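Local coordinates for metal cation efflux system protein CzcD (Cupriavidus metallidurans, PDB 6VD9) that binds and transports zinc, giving low-level metal resistance probably by cation efflux, and regulates the Czc system, this chain being its C-terminal, probably cytoplasmic, dimerisation domain, at residues V3-I12 and S20-A28; A34-T44 and I66-L75. All coordinates share one frame; numbering follows the deposited sequence. Where two conformers were deposited one is given.

The two contacts share one three-stranded sheet, in which strand 34-42 runs antiparallel to 18-28 and parallel to 68-74. Contact 1 lays helix 5-13 on the outer strand 18-28 and is partly buried; it relies on apolar side chains, with no hydrogen bond across. Contact 2 joins the central strand to the other outer one, is mostly buried, and is tied by backbone hydrogen bonds. The strands meet between the contacts, with Trp27 O lying 2.8 Å from Ser35 N. Both contacts also reach the same nickel ion: contact 1 supplies His22, contact 2 His39 and Glu74. Contact 2 alone extends broadly into the second subunit.

Contact 1 of 2, residues V3-I12 and S20-A28; sequences VDLAEVEKQI and SFHDLHIWA. With NI (nickel (II) ion), chain E.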
loop_
_atom_site.group_PDB
_atom_site.type_symbol
_atom_site.label_atom_id
_atom_site.label_comp_id
_atom_site.label_asym_id
_atom_site.label_seq_id
_atom_site.Cartn_x
_atom_site.Cartn_y
_atom_site.Cartn_z
ATOM N N VAL A 3 20.436 4.412 -0.605
ATOM C CA VAL A 3 19.457 3.973 0.441
ATOM C C VAL A 3 20.055 2.817 1.257
ATOM O O VAL A 3 20.226 1.726 0.705
ATOM C CB VAL A 3 18.106 3.547 -0.179
ATOM C CG1 VAL A 3 18.259 2.460 -1.235
ATOM C CG2 VAL A 3 17.131 3.100 0.897
ATOM N N ASP A 4 20.299 3.039 2.546
ATOM C CA ASP A 4 20.746 1.999 3.510
ATOM C C ASP A 4 19.513 1.200 3.977
ATOM O O ASP A 4 18.792 1.702 4.845
ATOM C CB ASP A 4 21.504 2.625 4.690
ATOM C CG ASP A 4 22.140 1.616 5.635
ATOM O OD1 ASP A 4 21.778 0.417 5.565
ATOM O OD2 ASP A 4 23.001 2.035 6.442
ATOM N N LEU A 5 19.356 -0.027 3.484
ATOM C CA LEU A 5 18.166 -0.893 3.728
ATOM C C LEU A 5 18.020 -1.144 5.238
ATOM O O LEU A 5 16.890 -1.194 5.689
ATOM C CB LEU A 5 18.310 -2.193 2.932
ATOM C CG LEU A 5 17.220 -3.259 3.103
ATOM C CD1 LEU A 5 15.830 -2.677 2.824
ATOM C CD2 LEU A 5 17.498 -4.458 2.192
ATOM N N ALA A 6 19.108 -1.270 6.000
ATOM C CA ALA A 6 19.044 -1.493 7.472
ATOM C C ALA A 6 18.377 -0.329 8.193
ATOM O O ALA A 6 17.620 -0.592 9.096
ATOM C CB ALA A 6 20.405 -1.758 8.059
ATOM N N GLU A 7 18.730 0.915 7.847
ATOM C CA GLU A 7 18.171 2.108 8.486
ATOM C C GLU A 7 16.698 2.126 8.108
ATOM O O GLU A 7 15.948 2.517 8.954
ATOM C CB GLU A 7 18.854 3.403 8.039
ATOM C CG GLU A 7 20.049 3.823 8.877
ATOM C CD GLU A 7 19.855 3.753 10.373
ATOM O OE1 GLU A 7 18.965 4.450 10.880
ATOM O OE2 GLU A 7 20.585 2.977 11.011
ATOM N N VAL A 8 16.348 1.788 6.863
ATOM C CA VAL A 8 14.921 1.834 6.415
ATOM C C VAL A 8 14.138 0.870 7.316
ATOM O O VAL A 8 13.165 1.292 7.917
ATOM C CB VAL A 8 14.743 1.527 4.915
ATOM C CG1 VAL A 8 13.272 1.477 4.533
ATOM C CG2 VAL A 8 15.508 2.525 4.042
ATOM N N GLU A 9 14.603 -0.370 7.454
ATOM C CA GLU A 9 13.965 -1.386 8.345
ATOM C C GLU A 9 13.856 -0.840 9.769
ATOM O O GLU A 9 12.764 -0.906 10.374
ATOM C CB GLU A 9 14.770 -2.697 8.305
ATOM C CG GLU A 9 14.863 -3.308 6.915
ATOM C CD GLU A 9 15.952 -4.361 6.838
ATOM O OE1 GLU A 9 16.868 -4.303 7.697
ATOM O OE2 GLU A 9 15.844 -5.236 5.968
ATOM N N LYS A 10 14.950 -0.334 10.327
ATOM C CA LYS A 10 14.975 0.207 11.711
ATOM C C LYS A 10 13.933 1.309 11.798
ATOM O O LYS A 10 13.192 1.359 12.774
ATOM C CB LYS A 10 16.381 0.718 12.066
ATOM C CG LYS A 10 16.517 1.441 13.405
ATOM C CD LYS A 10 17.981 1.694 13.893
ATOM C CE LYS A 10 17.988 2.361 15.261
ATOM N NZ LYS A 10 19.338 2.710 15.775
ATOM N N GLN A 11 13.886 2.208 10.819
ATOM C CA GLN A 11 13.005 3.385 10.959
ATOM C C GLN A 11 11.537 2.954 10.847
ATOM O O GLN A 11 10.701 3.627 11.478
ATOM C CB GLN A 11 13.383 4.481 9.964
ATOM C CG GLN A 11 14.740 5.088 10.272
ATOM C CD GLN A 11 14.814 5.595 11.691
ATOM O OE1 GLN A 11 13.869 6.180 12.216
ATOM N NE2 GLN A 11 15.953 5.350 12.319
ATOM N N ILE A 12 11.228 1.942 10.021
ATOM C CA ILE A 12 9.846 1.403 9.883
ATOM C C ILE A 12 9.431 0.847 11.254
ATOM O O ILE A 12 8.405 1.304 11.788
ATOM C CB ILE A 12 9.742 0.350 8.759
ATOM C CG1 ILE A 12 9.879 1.022 7.392
ATOM C CG2 ILE A 12 8.453 -0.429 8.862
ATOM C CD1 ILE A 12 9.841 0.079 6.233
ATOM N N SER A 20 5.217 -5.072 12.965
ATOM C CA SER A 20 6.178 -5.830 12.138
ATOM C C SER A 20 5.986 -5.421 10.674
ATOM O O SER A 20 5.006 -4.749 10.370
ATOM C CB SER A 20 6.009 -7.313 12.334
ATOM O OG SER A 20 4.752 -7.768 11.844
ATOM N N PHE A 21 6.825 -5.886 9.787
ATOM C CA PHE A 21 6.619 -5.656 8.343
ATOM C C PHE A 21 7.160 -6.839 7.574
ATOM O O PHE A 21 7.989 -7.582 8.099
ATOM C CB PHE A 21 7.279 -4.335 7.951
ATOM C CG PHE A 21 8.778 -4.415 7.868
ATOM C CD1 PHE A 21 9.378 -4.674 6.674
ATOM C CD2 PHE A 21 9.583 -4.100 8.959
ATOM C CE1 PHE A 21 10.758 -4.807 6.607
ATOM C CE2 PHE A 21 10.963 -4.171 8.868
ATOM C CZ PHE A 21 11.537 -4.493 7.690
ATOM N N HIS A 22 6.764 -6.981 6.327
ATOM C CA HIS A 22 7.358 -8.010 5.441
ATOM C C HIS A 22 7.236 -7.480 4.029
ATOM O O HIS A 22 6.532 -6.444 3.833
ATOM C CB HIS A 22 6.660 -9.356 5.645
ATOM C CG HIS A 22 5.185 -9.297 5.487
ATOM N ND1 HIS A 22 4.323 -8.964 6.552
ATOM C CD2 HIS A 22 4.394 -9.557 4.429
ATOM C CE1 HIS A 22 3.081 -9.004 6.114
ATOM N NE2 HIS A 22 3.094 -9.363 4.841
ATOM N N ASP A 23 7.829 -8.204 3.089
ATOM C CA ASP A 23 7.734 -7.917 1.628
ATOM C C ASP A 23 8.128 -6.445 1.370
ATOM O O ASP A 23 7.423 -5.767 0.578
ATOM C CB ASP A 23 6.327 -8.198 1.079
ATOM C CG ASP A 23 5.794 -9.625 1.235
ATOM O OD1 ASP A 23 6.485 -10.439 1.796
ATOM O OD2 ASP A 23 4.644 -9.872 0.823
ATOM N N LEU A 24 9.191 -5.958 2.016
ATOM C CA LEU A 24 9.771 -4.629 1.725
ATOM C C LEU A 24 10.521 -4.760 0.410
ATOM O O LEU A 24 11.424 -5.647 0.328
ATOM C CB LEU A 24 10.704 -4.171 2.854
ATOM C CG LEU A 24 11.471 -2.884 2.626
ATOM C CD1 LEU A 24 10.506 -1.679 2.456
ATOM C CD2 LEU A 24 12.376 -2.610 3.815
ATOM N N HIS A 25 10.159 -3.966 -0.568
ATOM C CA HIS A 25 10.892 -3.872 -1.859
ATOM C C HIS A 25 11.254 -2.424 -2.154
ATOM O O HIS A 25 10.405 -1.527 -2.024
ATOM C CB HIS A 25 10.106 -4.495 -3.011
ATOM C CG HIS A 25 9.658 -5.891 -2.765
ATOM N ND1 HIS A 25 10.473 -6.990 -2.990
ATOM C CD2 HIS A 25 8.453 -6.384 -2.403
ATOM C CE1 HIS A 25 9.798 -8.088 -2.720
ATOM N NE2 HIS A 25 8.559 -7.748 -2.390
ATOM N N ILE A 26 12.510 -2.198 -2.521
ATOM C CA ILE A 26 13.005 -0.825 -2.796
ATOM C C ILE A 26 13.861 -0.964 -4.053
ATOM O O ILE A 26 14.789 -1.812 -4.078
ATOM C CB ILE A 26 13.767 -0.181 -1.616
ATOM C CG1 ILE A 26 13.021 -0.180 -0.282
ATOM C CG2 ILE A 26 14.158 1.245 -1.981
ATOM C CD1 ILE A 26 13.831 0.454 0.839
ATOM N N TRP A 27 13.431 -0.298 -5.107
ATOM C CA TRP A 27 14.056 -0.433 -6.438
ATOM C C TRP A 27 14.071 0.934 -7.110
ATOM O O TRP A 27 13.333 1.814 -6.659
ATOM C CB TRP A 27 13.317 -1.479 -7.261
ATOM C CG TRP A 27 11.993 -1.096 -7.840
ATOM C CD1 TRP A 27 11.746 -0.777 -9.145
ATOM C CD2 TRP A 27 10.711 -1.089 -7.178
ATOM N NE1 TRP A 27 10.408 -0.551 -9.343
ATOM C CE2 TRP A 27 9.747 -0.733 -8.152
ATOM C CE3 TRP A 27 10.279 -1.335 -5.864
ATOM C CZ2 TRP A 27 8.387 -0.624 -7.860
ATOM C CZ3 TRP A 27 8.933 -1.237 -5.574
ATOM C CH2 TRP A 27 8.001 -0.890 -6.561
ATOM N N ALA A 28 14.876 1.080 -8.168
ATOM C CA ALA A 28 15.013 2.337 -8.938
ATOM C C ALA A 28 14.010 2.326 -10.095
ATOM O O ALA A 28 13.938 1.329 -10.810
ATOM C CB ALA A 28 16.436 2.488 -9.436
HETATM NI NI NI E . 1.223 -9.231 3.472
HETATM O O HOH W 1 2.405 -10.646 1.792
HETATM O O HOH W 2 -0.431 -9.518 2.594
HETATM O O HOH W 3 0.515 -10.998 4.686
#
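Phe21 and Leu24 both aim at helix 5-12 although they stand three positions apart, an odd step that a regular strand would not allow. The cause lies at Asp23, whose backbone is left-handed. His22 pairs with His39 and His25 with Thr37 of strand 34-42, so one extra residue is taken up here, a beta bulge. Beyond it the alternation resumes, and Ile26 again faces the helix.

The N-to-C directions of helix 5-12 and strand 20-28 differ by 137°, with 9.5 Å between the axes at closest approach. At the C-terminal end of the helix segment Ile12 meets the Phe21 ring at about a right angle, CG2 touching CD2 at 3.8 Å. One turn earlier Glu9 brings its methylene carbons, not its carboxylate, obliquely against the same ring, with CG 3.6 Å from CZ. Leu24 pushes CD2 into the middle of the helix face: Leu5 slides past it in the opposite direction, CD1 to CD2 3.6 Å, and Glu9 CG flanks the same methyl. Val8 and Ile26 meet tip to tip, CG1 to CD1 at 3.9 Å; the second torsion of Ile26 is fully extended (chi2 179°), carrying CD1 out toward the helix. Asp4 caps the helix start with a weak bond to Ala6 N. Val8 also touches Phe64 of helix 53-64.

The bulge also carries polar groups. His22 binds nickel through NE2 at 2.3 Å, and Asp23 OD2 accepts from a nickel-bound water at 2.6 Å. With no hydrogen bond between helix and strand, their association rests on hydrophobic and van der Waals contact, while specific polar chemistry is left to the metal-bearing part of the strand.

Contact 2 of 2, residues A34-T44 and I66-L75; sequences ASLTVHVVNDT and ITHVTIQFEL. With NI (nickel (II) ion), chain E.
Val40 and Phe73 stand side by side in the tightly packed part of this contact, CB to CD1 3.6 Å, and Val38 and Ile71 do the same, CG1 to CG1 3.8 Å. Ile71 CG2 lies over one face of the Phe73 ring, offset toward its rim, and Leu36 joins the row by setting CB against Ile66 CG2. Helix 53-64 covers this apolar face, with Leu53, Leu56 and Leu60 resting on it. Backbone bonds alternate along the parallel strands from Leu36 N to Asn42 N; the one from Val40 N to Gln72 O is short and nearly straight (2.7 Å, 177°).

The other face is largely polar and meets the second subunit. His39 ND1 hydrogen-bonds Glu74 OE2 at 2.9 Å; the oxygen lies in the ring plane, while the carboxylate is turned 83° from it. Glu74 runs extended beyond CG (chi2 161°), which carries OE2 to the nickel at 2.0 Å. His39 ND1 lies a longer 2.7 Å from the same ion, which sits well off the ring plane, so the strength of this metal contact is doubtful. His22 and three waters add to the site. On its far side the His39 ring is fixed by NE2, hydrogen-bonded to Thr70 OG1 of the second subunit, whose Ile71 N likewise holds Gln72 OE1.

Both ends are looser. One water links Ala34 O to Thr67 N, another joins Asn42 O to Leu75 O, and the exposed Leu75 sets CD2 3.5 Å from Asn42 OD1. Asn42 ND2 finds its partner in Glu49 of the second subunit. Parallel neighbouring strands connected through helices 48-51 and 53-64 form a beta-alpha-beta crossover, here within the metallochaperone-like cytoplasmic domain by which cation diffusion facilitators dimerise and bind metal.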
loop_
_atom_site.group_PDB
_atom_site.type_symbol
_atom_site.label_atom_id
_atom_site.label_comp_id
_atom_site.label_asym_id
_atom_site.label_seq_id
_atom_site.Cartn_x
_atom_site.Cartn_y
_atom_site.Cartn_z
ATOM N N ALA A 34 13.852 6.403 -6.221
ATOM C CA ALA A 34 13.525 5.207 -5.411
ATOM C C ALA A 34 12.008 4.969 -5.420
ATOM O O ALA A 34 11.236 5.945 -5.368
ATOM C CB ALA A 34 14.038 5.403 -4.013
ATOM N N SER A 35 11.597 3.709 -5.579
ATOM C CA SER A 35 10.204 3.249 -5.381
ATOM C C SER A 35 10.226 2.248 -4.224
ATOM O O SER A 35 11.170 1.477 -4.144
ATOM C CB SER A 35 9.651 2.659 -6.639
ATOM O OG SER A 35 8.302 2.274 -6.497
ATOM N N LEU A 36 9.206 2.254 -3.368
ATOM C CA LEU A 36 9.187 1.359 -2.182
ATOM C C LEU A 36 7.799 0.750 -2.089
ATOM O O LEU A 36 6.826 1.500 -2.215
ATOM C CB LEU A 36 9.502 2.156 -0.920
ATOM C CG LEU A 36 9.482 1.376 0.399
ATOM C CD1 LEU A 36 10.420 1.985 1.428
ATOM C CD2 LEU A 36 8.082 1.318 0.978
ATOM N N THR A 37 7.724 -0.550 -1.818
ATOM C CA THR A 37 6.440 -1.145 -1.376
ATOM C C THR A 37 6.755 -1.889 -0.090
ATOM O O THR A 37 7.879 -2.423 0.028
ATOM C CB THR A 37 5.779 -2.033 -2.435
ATOM O OG1 THR A 37 6.657 -3.121 -2.678
ATOM C CG2 THR A 37 5.549 -1.307 -3.747
ATOM N N VAL A 38 5.762 -1.984 0.777
ATOM C CA VAL A 38 5.939 -2.737 2.035
ATOM C C VAL A 38 4.572 -3.121 2.578
ATOM O O VAL A 38 3.595 -2.416 2.311
ATOM C CB VAL A 38 6.817 -1.973 3.042
ATOM C CG1 VAL A 38 6.164 -0.705 3.571
ATOM C CG2 VAL A 38 7.282 -2.884 4.168
ATOM N N HIS A 39 4.515 -4.280 3.234
ATOM C CA HIS A 39 3.337 -4.733 4.015
ATOM C C HIS A 39 3.596 -4.541 5.518
ATOM O O HIS A 39 4.513 -5.167 6.060
ATOM C CB HIS A 39 2.935 -6.157 3.656
ATOM C CG HIS A 39 2.483 -6.308 2.245
ATOM N ND1 HIS A 39 1.405 -7.097 1.911
ATOM C CD2 HIS A 39 2.979 -5.841 1.075
ATOM C CE1 HIS A 39 1.251 -7.088 0.598
ATOM N NE2 HIS A 39 2.185 -6.322 0.070
ATOM N N VAL A 40 2.790 -3.725 6.177
ATOM C CA VAL A 40 2.997 -3.390 7.615
ATOM C C VAL A 40 1.900 -4.051 8.442
ATOM O O VAL A 40 0.685 -3.914 8.100
ATOM C CB VAL A 40 3.044 -1.875 7.842
ATOM C CG1 VAL A 40 3.012 -1.528 9.313
ATOM C CG2 VAL A 40 4.268 -1.279 7.153
ATOM N N VAL A 41 2.291 -4.724 9.523
ATOM C CA VAL A 41 1.293 -5.208 10.513
ATOM C C VAL A 41 1.214 -4.111 11.574
ATOM O O VAL A 41 2.239 -3.837 12.224
ATOM C CB VAL A 41 1.682 -6.580 11.074
ATOM C CG1 VAL A 41 0.686 -7.031 12.140
ATOM C CG2 VAL A 41 1.819 -7.616 9.958
ATOM N N ASN A 42 0.067 -3.440 11.704
ATOM C CA ASN A 42 -0.073 -2.320 12.671
ATOM C C ASN A 42 -0.539 -2.930 13.991
ATOM O O ASN A 42 -1.096 -4.047 13.946
ATOM C CB ASN A 42 -1.014 -1.232 12.170
ATOM C CG ASN A 42 -2.393 -1.765 11.847
ATOM O OD1 ASN A 42 -3.311 -1.635 12.677
ATOM N ND2 ASN A 42 -2.569 -2.307 10.658
ATOM N N ASP A 43 -0.337 -2.215 15.082
ATOM C CA ASP A 43 -0.944 -2.558 16.401
ATOM C C ASP A 43 -2.477 -2.456 16.312
ATOM O O ASP A 43 -2.991 -1.525 15.638
ATOM C CB ASP A 43 -0.476 -1.653 17.537
ATOM C CG ASP A 43 -0.848 -2.234 18.904
ATOM O OD1 ASP A 43 -0.332 -3.324 19.197
ATOM O OD2 ASP A 43 -1.690 -1.619 19.671
ATOM N N THR A 44 -3.188 -3.337 17.024
ATOM C CA THR A 44 -4.671 -3.296 17.143
ATOM C C THR A 44 -5.197 -1.942 17.673
ATOM O O THR A 44 -6.418 -1.673 17.459
ATOM C CB THR A 44 -5.201 -4.432 18.026
ATOM O OG1 THR A 44 -4.557 -4.294 19.291
ATOM C CG2 THR A 44 -5.003 -5.794 17.422
ATOM N N ILE A 66 12.671 9.055 -0.321
ATOM C CA ILE A 66 11.760 8.098 -1.019
ATOM C C ILE A 66 10.359 8.697 -0.997
ATOM O O ILE A 66 9.788 8.873 0.105
ATOM C CB ILE A 66 11.809 6.697 -0.384
ATOM C CG1 ILE A 66 13.234 6.148 -0.378
ATOM C CG2 ILE A 66 10.840 5.764 -1.100
ATOM C CD1 ILE A 66 13.381 4.760 0.231
ATOM N N THR A 67 9.833 9.051 -2.159
ATOM C CA THR A 67 8.517 9.729 -2.263
ATOM C C THR A 67 7.551 8.938 -3.154
ATOM O O THR A 67 6.429 9.448 -3.357
ATOM C CB THR A 67 8.665 11.169 -2.767
ATOM O OG1 THR A 67 9.176 11.105 -4.094
ATOM C CG2 THR A 67 9.579 12.013 -1.912
ATOM N N HIS A 68 7.972 7.792 -3.712
ATOM C CA HIS A 68 7.100 6.887 -4.503
ATOM C C HIS A 68 6.860 5.665 -3.618
ATOM O O HIS A 68 7.738 4.799 -3.608
ATOM C CB HIS A 68 7.744 6.503 -5.839
ATOM C CG HIS A 68 7.713 7.592 -6.856
ATOM N ND1 HIS A 68 8.638 8.631 -6.857
ATOM C CD2 HIS A 68 6.872 7.820 -7.885
ATOM C CE1 HIS A 68 8.356 9.466 -7.841
ATOM N NE2 HIS A 68 7.272 8.992 -8.496
ATOM N N VAL A 69 5.788 5.688 -2.843
ATOM C CA VAL A 69 5.530 4.697 -1.757
ATOM C C VAL A 69 4.150 4.051 -1.907
ATOM O O VAL A 69 3.166 4.738 -2.214
ATOM C CB VAL A 69 5.697 5.411 -0.408
ATOM C CG1 VAL A 69 5.143 4.636 0.763
ATOM C CG2 VAL A 69 7.150 5.775 -0.165
ATOM N N THR A 70 4.073 2.756 -1.606
ATOM C CA THR A 70 2.778 2.042 -1.467
ATOM C C THR A 70 2.918 1.161 -0.238
ATOM O O THR A 70 3.778 0.256 -0.235
ATOM C CB THR A 70 2.381 1.235 -2.710
ATOM O OG1 THR A 70 2.511 2.098 -3.845
ATOM C CG2 THR A 70 0.956 0.730 -2.637
ATOM N N ILE A 71 2.166 1.490 0.781
ATOM C CA ILE A 71 2.232 0.835 2.109
ATOM C C ILE A 71 0.876 0.180 2.351
ATOM O O ILE A 71 -0.147 0.913 2.375
ATOM C CB ILE A 71 2.612 1.820 3.215
ATOM C CG1 ILE A 71 4.000 2.394 2.952
ATOM C CG2 ILE A 71 2.476 1.138 4.584
ATOM C CD1 ILE A 71 4.337 3.645 3.757
ATOM N N GLN A 72 0.855 -1.141 2.503
ATOM C CA GLN A 72 -0.378 -1.879 2.861
ATOM C C GLN A 72 -0.325 -2.255 4.337
ATOM O O GLN A 72 0.720 -2.644 4.793
ATOM C CB GLN A 72 -0.519 -3.110 1.973
ATOM C CG GLN A 72 -1.691 -4.016 2.291
ATOM C CD GLN A 72 -1.770 -5.135 1.265
ATOM O OE1 GLN A 72 -1.786 -4.896 0.066
ATOM N NE2 GLN A 72 -1.816 -6.390 1.690
ATOM N N PHE A 73 -1.432 -2.086 5.044
ATOM C CA PHE A 73 -1.543 -2.499 6.463
ATOM C C PHE A 73 -2.403 -3.754 6.611
ATOM O O PHE A 73 -3.494 -3.828 5.982
ATOM C CB PHE A 73 -2.110 -1.350 7.268
ATOM C CG PHE A 73 -1.275 -0.106 7.253
ATOM C CD1 PHE A 73 -0.101 -0.044 7.989
ATOM C CD2 PHE A 73 -1.706 1.040 6.584
ATOM C CE1 PHE A 73 0.602 1.146 8.064
ATOM C CE2 PHE A 73 -0.961 2.204 6.611
ATOM C CZ PHE A 73 0.214 2.244 7.332
ATOM N N GLU A 74 -1.950 -4.662 7.485
ATOM C CA GLU A 74 -2.653 -5.915 7.889
ATOM C C GLU A 74 -2.667 -5.989 9.423
ATOM O O GLU A 74 -1.859 -5.303 10.064
ATOM C CB GLU A 74 -1.938 -7.143 7.329
ATOM C CG GLU A 74 -1.598 -7.052 5.859
ATOM C CD GLU A 74 -0.519 -8.040 5.439
ATOM O OE1 GLU A 74 -0.115 -8.876 6.289
ATOM O OE2 GLU A 74 -0.047 -7.948 4.279
ATOM N N LEU A 75 -3.549 -6.788 10.031
ATOM C CA LEU A 75 -3.450 -7.055 11.503
ATOM C C LEU A 75 -2.692 -8.366 11.748
ATOM O O LEU A 75 -2.154 -8.574 12.863
ATOM C CB LEU A 75 -4.858 -7.068 12.111
ATOM C CG LEU A 75 -5.577 -5.721 12.017
ATOM C CD1 LEU A 75 -7.063 -5.821 12.323
ATOM C CD2 LEU A 75 -4.911 -4.707 12.929
ATOM O OXT LEU A 75 -2.590 -9.213 10.858
HETATM NI NI NI E . 1.223 -9.231 3.472
HETATM O O HOH W 4 11.176 8.303 -4.654
HETATM O O HOH W 5 5.262 2.257 -4.542
HETATM O O HOH W 6 -1.843 -6.723 14.846
HETATM O O HOH W 3 0.515 -10.998 4.686
HETATM O O HOH W 1 2.405 -10.646 1.792
HETATM O O HOH W 2 -0.431 -9.518 2.594
#